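PDB 5XEI: chromosome partition protein Smc from Pyrococcus yayanosii, which contains ATP-hydrolysing head domains joined by coiled coils to a hinge, and is probably required for chromosome condensation and partitioning. Local coordinates for residues K337-R340 against E341-A345; I351-I354 against N355-K359; L204-L207 against E208-N212. All blocks are in the same frame, centred on the assembly; numbering follows the deposited sequence.

Interaction 1 of 3, residues K337-R340 against E341-A345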
# COMPACT_ATOMS: atom_id res chain seq x y z
N LYS A 337 -7.85 8.88 -29.64
CA LYS A 337 -9.12 8.21 -29.40
C LYS A 337 -8.92 6.71 -29.23
O LYS A 337 -9.73 6.05 -28.57
CB LYS A 337 -10.10 8.46 -30.55
CG LYS A 337 -10.20 9.90 -30.98
CD LYS A 337 -11.47 10.58 -30.48
CE LYS A 337 -12.65 10.38 -31.42
NZ LYS A 337 -13.74 11.35 -31.05
N SER A 338 -7.87 6.16 -29.84
CA SER A 338 -7.61 4.75 -29.65
C SER A 338 -7.00 4.51 -28.28
O SER A 338 -7.47 3.65 -27.53
CB SER A 338 -6.68 4.21 -30.73
OG SER A 338 -6.39 2.86 -30.46
N LYS A 339 -5.97 5.27 -27.94
CA LYS A 339 -5.33 5.14 -26.64
C LYS A 339 -6.34 5.31 -25.50
O LYS A 339 -6.42 4.46 -24.60
CB LYS A 339 -4.20 6.16 -26.56
CG LYS A 339 -3.52 6.29 -25.23
CD LYS A 339 -2.04 5.90 -25.35
CE LYS A 339 -1.19 6.56 -24.25
NZ LYS A 339 0.21 6.04 -24.18
N ARG A 340 -7.13 6.39 -25.54
CA ARG A 340 -8.13 6.62 -24.50
C ARG A 340 -8.91 5.34 -24.19
O ARG A 340 -8.94 4.89 -23.04
CB ARG A 340 -9.09 7.75 -24.88
CG ARG A 340 -10.30 7.85 -23.94
CD ARG A 340 -11.00 9.20 -24.02
NE ARG A 340 -11.77 9.36 -25.25
CZ ARG A 340 -12.18 10.53 -25.74
NH1 ARG A 340 -12.88 10.58 -26.89
NH2 ARG A 340 -11.88 11.66 -25.10
N GLU A 341 -9.52 4.73 -25.21
CA GLU A 341 -10.36 3.56 -24.95
C GLU A 341 -9.56 2.43 -24.32
O GLU A 341 -10.07 1.72 -23.45
CB GLU A 341 -11.06 3.08 -26.22
CG GLU A 341 -12.13 4.06 -26.73
CD GLU A 341 -12.94 4.71 -25.59
OE1 GLU A 341 -12.84 5.96 -25.41
OE2 GLU A 341 -13.68 3.97 -24.90
N LYS A 342 -8.30 2.25 -24.73
CA LYS A 342 -7.52 1.19 -24.09
C LYS A 342 -7.17 1.57 -22.66
O LYS A 342 -7.25 0.73 -21.76
CB LYS A 342 -6.25 0.86 -24.90
CG LYS A 342 -6.41 0.98 -26.40
CD LYS A 342 -7.31 -0.11 -26.96
CE LYS A 342 -7.57 0.05 -28.45
NZ LYS A 342 -8.91 0.63 -28.68
N LEU A 343 -6.81 2.84 -22.42
CA LEU A 343 -6.63 3.29 -21.05
C LEU A 343 -7.89 3.05 -20.23
O LEU A 343 -7.84 2.52 -19.12
CB LEU A 343 -6.26 4.77 -21.02
CG LEU A 343 -4.77 5.06 -21.09
CD1 LEU A 343 -4.57 6.56 -21.34
CD2 LEU A 343 -4.15 4.65 -19.78
N GLU A 344 -9.05 3.40 -20.79
CA GLU A 344 -10.26 3.33 -20.00
C GLU A 344 -10.63 1.88 -19.71
O GLU A 344 -11.11 1.56 -18.62
CB GLU A 344 -11.39 4.06 -20.72
CG GLU A 344 -12.55 4.31 -19.79
CD GLU A 344 -13.56 5.28 -20.37
OE1 GLU A 344 -14.66 5.41 -19.77
OE2 GLU A 344 -13.24 5.91 -21.40
N ALA A 345 -10.38 1.00 -20.67
CA ALA A 345 -10.58 -0.42 -20.37
C ALA A 345 -9.58 -0.90 -19.32
O ALA A 345 -9.96 -1.58 -18.37
CB ALA A 345 -10.47 -1.25 -21.65
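Residues Lys337-Arg340 and Glu341-Ala345 are successive turns of one helix, 321-383, in the predicted coiled coil of the Smc arm, and i to i+4 backbone bonds join them. Leu343 N donates to Lys339 O at 2.7 Å in an almost straight bond (175°), and Glu344 N reaches Arg340 O over the same length of 2.7 Å; the bond from Lys342 N to Ser338 O is longer, 3.2 Å. On the side turned to helix 170-246, the Lys339 CG methylene meets Leu343 CD1 at 4.0 Å, the two side chains crossing at a slant. Leu343 is buried against Leu190, while Lys339 and Arg340 pack on Val193. Lys342 folds back along the preceding turn, its CE 3.7 Å from Ser338 OG. Arg340 sends CG away from its backbone N (chi1 169°) and then bends at chi3, which leaves its guanidinium beside the Glu341 carboxylate, the two planes 72° apart. NH2 goes across to Asp194 of helix 170-246 in a salt bridge of its own, so the group is shared by two acids. Within the helix, the salt bridge runs from Arg340 NE to Glu341 OE1 at 3.6 Å, with the oxygen at the guanidinium edge, near its plane.

Interaction 2 of 3, residues I351-I354 against N355-K359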
# COMPACT_ATOMS: atom_id res chain seq x y z
N ILE A 351 -10.05 -1.85 -11.60
CA ILE A 351 -11.12 -1.68 -10.62
C ILE A 351 -11.71 -3.02 -10.23
O ILE A 351 -11.90 -3.31 -9.04
CB ILE A 351 -12.20 -0.72 -11.17
CG1 ILE A 351 -11.68 0.72 -11.11
CG2 ILE A 351 -13.47 -0.87 -10.38
CD1 ILE A 351 -12.62 1.75 -11.72
N GLU A 352 -11.97 -3.88 -11.21
CA GLU A 352 -12.49 -5.20 -10.90
C GLU A 352 -11.54 -5.96 -9.99
O GLU A 352 -11.97 -6.59 -9.02
CB GLU A 352 -12.74 -5.96 -12.20
CG GLU A 352 -13.85 -5.33 -13.04
CD GLU A 352 -14.19 -6.10 -14.31
OE1 GLU A 352 -13.26 -6.63 -14.97
OE2 GLU A 352 -15.39 -6.17 -14.65
N PHE A 353 -10.24 -5.88 -10.27
CA PHE A 353 -9.24 -6.55 -9.45
C PHE A 353 -9.25 -6.02 -8.02
O PHE A 353 -9.23 -6.80 -7.05
CB PHE A 353 -7.87 -6.36 -10.11
CG PHE A 353 -6.73 -7.01 -9.39
CD1 PHE A 353 -6.44 -8.35 -9.59
CD2 PHE A 353 -5.92 -6.28 -8.53
CE1 PHE A 353 -5.37 -8.95 -8.94
CE2 PHE A 353 -4.86 -6.87 -7.87
CZ PHE A 353 -4.58 -8.21 -8.07
N ILE A 354 -9.28 -4.69 -7.86
CA ILE A 354 -9.33 -4.12 -6.52
C ILE A 354 -10.56 -4.58 -5.77
O ILE A 354 -10.54 -4.74 -4.54
CB ILE A 354 -9.27 -2.58 -6.60
CG1 ILE A 354 -8.04 -2.12 -7.36
CG2 ILE A 354 -9.22 -1.98 -5.22
CD1 ILE A 354 -7.73 -0.66 -7.16
N ASN A 355 -11.66 -4.81 -6.48
CA ASN A 355 -12.83 -5.36 -5.80
C ASN A 355 -12.64 -6.82 -5.46
O ASN A 355 -13.17 -7.28 -4.44
CB ASN A 355 -14.06 -5.15 -6.67
CG ASN A 355 -14.41 -3.71 -6.78
OD1 ASN A 355 -14.65 -3.20 -7.87
ND2 ASN A 355 -14.41 -3.02 -5.66
N GLU A 356 -11.91 -7.57 -6.27
CA GLU A 356 -11.60 -8.95 -5.90
C GLU A 356 -10.79 -9.00 -4.62
O GLU A 356 -11.03 -9.85 -3.76
CB GLU A 356 -10.86 -9.64 -7.03
CG GLU A 356 -11.81 -10.23 -8.04
CD GLU A 356 -12.80 -11.19 -7.38
OE1 GLU A 356 -14.02 -11.06 -7.65
OE2 GLU A 356 -12.36 -12.06 -6.58
N ILE A 357 -9.83 -8.08 -4.47
CA ILE A 357 -8.98 -8.09 -3.29
C ILE A 357 -9.80 -7.85 -2.03
O ILE A 357 -9.71 -8.61 -1.06
CB ILE A 357 -7.85 -7.06 -3.44
CG1 ILE A 357 -6.82 -7.57 -4.45
CG2 ILE A 357 -7.17 -6.85 -2.12
CD1 ILE A 357 -5.91 -8.64 -3.89
N GLU A 358 -10.61 -6.79 -2.02
CA GLU A 358 -11.35 -6.46 -0.81
C GLU A 358 -12.21 -7.63 -0.37
O GLU A 358 -12.28 -7.95 0.82
CB GLU A 358 -12.22 -5.23 -1.01
CG GLU A 358 -11.46 -4.00 -1.43
CD GLU A 358 -12.37 -2.94 -2.04
OE1 GLU A 358 -13.47 -3.31 -2.53
OE2 GLU A 358 -11.97 -1.74 -2.05
N LYS A 359 -12.86 -8.30 -1.33
CA LYS A 359 -13.73 -9.40 -0.97
C LYS A 359 -12.95 -10.62 -0.53
O LYS A 359 -13.35 -11.30 0.42
CB LYS A 359 -14.67 -9.71 -2.14
CG LYS A 359 -15.37 -8.46 -2.67
CD LYS A 359 -16.14 -7.71 -1.54
CE LYS A 359 -17.13 -6.67 -2.10
NZ LYS A 359 -16.55 -5.91 -3.28
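Four consecutive i to i+4 backbone bonds tie Ile351-Ile354 to Asn355-Lys359, from Asn355 N to Ile351 O (3.0 Å) through to Glu358 N and Ile354 O (3.2 Å), in regular alpha-helical geometry. This is part of helix 321-383, the helix of the coiled-coil arm that leads back toward the ATPase head, and two of its isoleucines here meet helix 170-246. Ile354 is buried there, against Ala179 and Leu180, and Ile357 follows one turn on, beside Lys175 and Lys176. Ile357 also touches its own helix: its CG1 approaches CE2 of the Phe353 ring obliquely at 4.0 Å, the two side chains crossing. The ring itself is exposed, so Phe353 extends the apolar side of the helix outward rather than filling its buried centre.

A polar group occupies another side. Asn355 turns CG away from its own carbonyl carbon (chi1 -67°), which lays the amide back along the preceding turn and next to Ile351; the two side chains point the same way, with Ile351 CG2 3.6 Å from Asn355 OD1. Asn355 OD1 also lies 3.0 Å from Ile351 O, two acceptors with no bond between them. The other end of the amide faces forward to Glu358, whose CG lies 3.3 Å from Ile354 O and whose OE2 makes a long, weak ion pair with Lys176. Without the Asn355 amide, as with an alanine here, Glu358 OE1 would probably lose its donor and the carboxylate would be freer to turn. The bond concerned spans one turn: Asn355 ND2 donates to Glu358 OE1 at 3.3 Å, the acceptor close to the plane of the amide while the donor sits above the carboxylate, 44° out of its plane.

Interaction 3 of 3, residues L204-L207 against E208-N212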
# COMPACT_ATOMS: atom_id res chain seq x y z
N LEU A 204 -7.09 20.36 -35.30
CA LEU A 204 -7.51 19.65 -36.51
C LEU A 204 -8.49 20.49 -37.31
O LEU A 204 -8.50 20.46 -38.54
CB LEU A 204 -8.14 18.32 -36.12
CG LEU A 204 -8.10 17.06 -36.99
CD1 LEU A 204 -8.71 15.92 -36.18
CD2 LEU A 204 -8.78 17.21 -38.32
N ASP A 205 -9.32 21.27 -36.62
CA ASP A 205 -10.38 21.98 -37.31
C ASP A 205 -9.93 23.30 -37.90
O ASP A 205 -10.51 23.74 -38.89
CB ASP A 205 -11.54 22.20 -36.35
CG ASP A 205 -12.58 21.10 -36.47
OD1 ASP A 205 -12.83 20.37 -35.47
OD2 ASP A 205 -13.20 20.99 -37.56
N LYS A 206 -8.94 23.97 -37.32
CA LYS A 206 -8.22 24.95 -38.12
C LYS A 206 -7.80 24.31 -39.43
O LYS A 206 -8.10 24.82 -40.52
CB LYS A 206 -7.00 25.49 -37.38
CG LYS A 206 -7.34 26.52 -36.34
CD LYS A 206 -7.99 27.74 -36.99
CE LYS A 206 -9.10 28.34 -36.12
NZ LYS A 206 -10.09 29.12 -36.94
N LEU A 207 -7.15 23.15 -39.35
CA LEU A 207 -6.51 22.58 -40.51
C LEU A 207 -7.51 22.11 -41.55
O LEU A 207 -7.22 22.17 -42.75
CB LEU A 207 -5.59 21.44 -40.09
CG LEU A 207 -4.16 21.90 -39.80
CD1 LEU A 207 -4.12 23.15 -38.93
CD2 LEU A 207 -3.41 20.77 -39.15
N GLU A 208 -8.69 21.64 -41.13
CA GLU A 208 -9.70 21.27 -42.12
C GLU A 208 -10.08 22.45 -42.97
O GLU A 208 -10.31 22.32 -44.18
CB GLU A 208 -10.95 20.70 -41.46
CG GLU A 208 -10.69 19.44 -40.75
CD GLU A 208 -11.57 19.21 -39.55
OE1 GLU A 208 -11.03 19.31 -38.44
OE2 GLU A 208 -12.76 18.89 -39.74
N LYS A 209 -10.19 23.63 -42.36
CA LYS A 209 -10.63 24.81 -43.08
C LYS A 209 -9.53 25.34 -43.98
O LYS A 209 -9.77 25.65 -45.16
CB LYS A 209 -11.11 25.87 -42.09
CG LYS A 209 -10.80 27.31 -42.49
CD LYS A 209 -11.58 28.27 -41.59
CE LYS A 209 -11.16 29.72 -41.79
NZ LYS A 209 -11.65 30.59 -40.67
N GLU A 210 -8.31 25.42 -43.46
CA GLU A 210 -7.16 25.77 -44.29
C GLU A 210 -6.95 24.75 -45.40
O GLU A 210 -6.70 25.13 -46.55
CB GLU A 210 -5.92 25.88 -43.42
CG GLU A 210 -6.11 26.81 -42.26
CD GLU A 210 -4.95 26.79 -41.30
OE1 GLU A 210 -3.78 26.78 -41.75
OE2 GLU A 210 -5.21 26.76 -40.08
N ARG A 211 -7.06 23.46 -45.10
CA ARG A 211 -6.90 22.46 -46.15
C ARG A 211 -7.83 22.77 -47.31
O ARG A 211 -7.40 22.79 -48.47
CB ARG A 211 -7.17 21.05 -45.64
CG ARG A 211 -7.17 20.04 -46.76
CD ARG A 211 -8.02 18.84 -46.42
NE ARG A 211 -9.41 19.21 -46.20
CZ ARG A 211 -10.23 18.55 -45.40
NH1 ARG A 211 -9.79 17.50 -44.72
NH2 ARG A 211 -11.48 18.94 -45.25
N ASN A 212 -9.10 23.02 -47.01
CA ASN A 212 -10.07 23.19 -48.07
C ASN A 212 -9.82 24.46 -48.86
O ASN A 212 -10.06 24.49 -50.07
CB ASN A 212 -11.49 23.18 -47.51
CG ASN A 212 -11.91 21.82 -47.02
OD1 ASN A 212 -12.53 21.71 -45.97
ND2 ASN A 212 -11.55 20.77 -47.76
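Lys206 O receives two backbone N-H groups from the next turn. Glu210 N meets it almost head-on at 3.0 Å, with an N-H...O angle of 174°, whereas the approach of Lys209 N is strongly bent and gives a weak bond. Lys209 N has a second weak acceptor in Asp205 O, so its hydrogen is divided between two carbonyls. On either side of this point the usual pattern holds: Glu208 N bonds to Leu204 O at 2.9 Å and Arg211 N to Leu207 O at 2.7 Å.

Glu210 keeps its side chain close to the same turn. CG stands anti to its carbonyl carbon (chi1 -53°) and lies 3.3 Å from Lys206 O; beyond it the extended chain brings OE2 alongside Lys206 CB at 3.5 Å. The other carboxylate oxygen, OE1, is hydrogen-bonded to Asn319, outside the helix. Glu208 bends back at chi2 across Leu204, its CG 3.8 Å from Leu204 CD2, and its carboxylate comes beside that of Asp205, Glu208 OE1 2.9 Å from Asp205 OD2 and the planes 37° apart. Were both charged, these acids would probably repel each other; a proton may be held here, where Glu208 OE1 also lies close to Leu204 O. Asp205 OD1 has a salt bridge to Lys201. Lys206 and Lys209 form a like-charged pair, with NZ atoms 4.3 Å apart. Arg211 bends at chi3, which sets the face of its guanidinium over Glu208 CA, and it makes a cation-pi contact with Phe326. Leu204 is buried against Phe326, Glu330 and Tyr333. Buried leucine on one side and mixed charges on the other are the pattern of a coiled-coil helix, here paired antiparallel with helix 321-383 in the arm of an SMC protein.

All three contacts sit on the coiled-coil arm and mark successive levels of it. Helix 170-246 leaves the head and helix 321-383 returns antiparallel to it, so residue numbers fall on one helix as they rise on the other: Leu204 faces Tyr333, Leu343 faces Leu190, and Ile354 faces Leu180. Interactions 1 and 2 share helix 321-383, with centres 21 Å apart and nearest atoms about 7 Å apart. Interaction 3, on the outgoing helix, lies farther from the head, its centre 26 Å from that of interaction 1 and 46 Å from that of interaction 2. None touches another, and all lie away from the predicted ATP site at Ala34-Asn41 in the head.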